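Nsp9 (Porcine coronavirus HKU15, PDB 5YM6) binds nucleic acid, probably single-stranded RNA during viral replication, with an affinity enhanced by its dimerization. Local coordinates at residues Ala16-Phe19 and Asn20-Ser24. Sequence-based numbering, arbitrary orientation.
Sequences AQDF and NGNES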
loop_
_atom_site.group_PDB
_atom_site.type_symbol
_atom_site.label_atom_id
_atom_site.label_comp_id
_atom_site.label_asym_id
_atom_site.label_seq_id
_atom_site.Cartn_x
_atom_site.Cartn_y
_atom_site.Cartn_z
ATOM N N ALA B 16 9.126 22.295 1.527
ATOM C CA ALA B 16 9.370 21.801 2.866
ATOM C C ALA B 16 10.319 22.743 3.594
ATOM O O ALA B 16 11.020 23.554 2.976
ATOM C CB ALA B 16 9.945 20.383 2.815
ATOM N N GLN B 17 10.343 22.616 4.914
ATOM C CA GLN B 17 11.131 23.475 5.776
ATOM C C GLN B 17 12.018 22.580 6.627
ATOM O O GLN B 17 11.545 21.557 7.140
ATOM C CB GLN B 17 10.209 24.335 6.657
ATOM C CG GLN B 17 9.273 25.286 5.894
ATOM C CD GLN B 17 8.053 24.607 5.258
ATOM O OE1 GLN B 17 7.335 23.815 5.898
ATOM N NE2 GLN B 17 7.804 24.933 3.995
ATOM N N ASP B 18 13.295 22.925 6.778
ATOM C CA ASP B 18 14.142 22.116 7.650
ATOM C C ASP B 18 14.183 22.700 9.061
ATOM O O ASP B 18 13.486 23.666 9.360
ATOM C CB ASP B 18 15.562 21.953 7.072
ATOM C CG ASP B 18 16.322 23.262 6.941
ATOM O OD1 ASP B 18 16.028 24.229 7.673
ATOM O OD2 ASP B 18 17.238 23.303 6.101
ATOM N N PHE B 19 14.999 22.110 9.926
ATOM C CA PHE B 19 15.016 22.527 11.318
ATOM C C PHE B 19 15.564 23.946 11.471
ATOM O O PHE B 19 15.257 24.632 12.446
ATOM C CB PHE B 19 15.799 21.516 12.149
ATOM C CG PHE B 19 15.019 20.251 12.433
ATOM C CD1 PHE B 19 14.959 19.231 11.495
ATOM C CD2 PHE B 19 14.330 20.097 13.621
ATOM C CE1 PHE B 19 14.233 18.073 11.743
ATOM C CE2 PHE B 19 13.601 18.944 13.879
ATOM C CZ PHE B 19 13.553 17.930 12.937
ATOM N N ASN B 20 16.330 24.393 10.477
ATOM C CA ASN B 20 16.806 25.777 10.402
ATOM C C ASN B 20 15.735 26.778 9.985
ATOM O O ASN B 20 15.926 27.992 10.084
ATOM C CB ASN B 20 17.955 25.889 9.405
ATOM C CG ASN B 20 19.292 25.575 10.008
ATOM O OD1 ASN B 20 19.437 24.643 10.798
ATOM N ND2 ASN B 20 20.296 26.352 9.624
ATOM N N GLY B 21 14.624 26.272 9.469
ATOM C CA GLY B 21 13.594 27.130 8.925
ATOM C C GLY B 21 13.825 27.428 7.458
ATOM O O GLY B 21 13.128 28.249 6.872
ATOM N N ASN B 22 14.807 26.762 6.859
ATOM C CA ASN B 22 15.129 26.992 5.456
ATOM C C ASN B 22 14.315 26.102 4.540
ATOM O O ASN B 22 14.127 24.922 4.821
ATOM C CB ASN B 22 16.623 26.787 5.210
ATOM C CG ASN B 22 17.463 27.842 5.901
ATOM O OD1 ASN B 22 17.042 28.991 6.011
ATOM N ND2 ASN B 22 18.628 27.454 6.405
ATOM N N GLU B 23 13.857 26.683 3.441
ATOM C CA GLU B 23 12.894 26.041 2.541
ATOM C C GLU B 23 13.516 25.379 1.326
ATOM O O GLU B 23 14.527 25.841 0.815
ATOM C CB GLU B 23 11.878 27.072 2.058
ATOM C CG GLU B 23 10.996 27.618 3.154
ATOM C CD GLU B 23 9.848 28.417 2.592
ATOM O OE1 GLU B 23 10.003 28.955 1.475
ATOM O OE2 GLU B 23 8.793 28.495 3.259
ATOM N N SER B 24 12.896 24.305 0.846
ATOM C CA SER B 24 13.346 23.678 -0.385
ATOM C C SER B 24 12.187 22.937 -1.034
ATOM O O SER B 24 11.220 22.587 -0.365
ATOM C CB SER B 24 14.514 22.728 -0.121
ATOM O OG SER B 24 14.135 21.694 0.756
#
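Asp18 and Asn22 lie alongside each other, pointing the same way, at the end of the beta hairpin that joins strands 8-18 and 23-33 of the nsp9 barrel, a type I turn with a G1 bulge at Gly21, and the carboxylate of Asp18 organises the reversal. Its OD1 takes the backbone N-H of Asn22 at 2.9 Å, the donor lying above the carboxylate plane, 48° out of it. The same oxygen receives a weak, strongly bent bond from Asn20 N at 2.8 Å. In this way one oxygen gathers backbone N-H groups from both sides of Gly21. The torsion chi1 of 63° sets CG between the backbone N and the carbonyl carbon, which swings the carboxylate in over the turn. Asp18 to Gly21 form the type I turn, closed by Gly21 N and Asp18 O at 2.8 Å, with the N-H well above the carbonyl plane. Gly21 then takes a positive phi, where a side chain would be pressed against the preceding carbonyl oxygen.

Behind the turn, Asp18 N donates to Asn22 O, and Ala16 and Ser24 form an antiparallel hydrogen-bonded pair. Between them Gln17 and Glu23 make a non-hydrogen-bonded pair; their side chains run alongside each other with CG of Gln17 4.0 Å from CG of Glu23. The bend at chi2 of Gln17 turns its amide toward strand 49-55, which flanks 8-18 on its other side, where OE1 bonds Thr51 OG1, while Leu49 touches Ala16 and Ser24 on the other face. The other carboxylate oxygen of Asp18, OD2, has a salt bridge to Lys46 and a weak bond from Asn48, which together would help fix the rotation of the carboxylate and draw negative charge toward OD2. That same oxygen lies 3.6 Å from CB of Asn22, whose amide plane is turned 67° from the carboxylate.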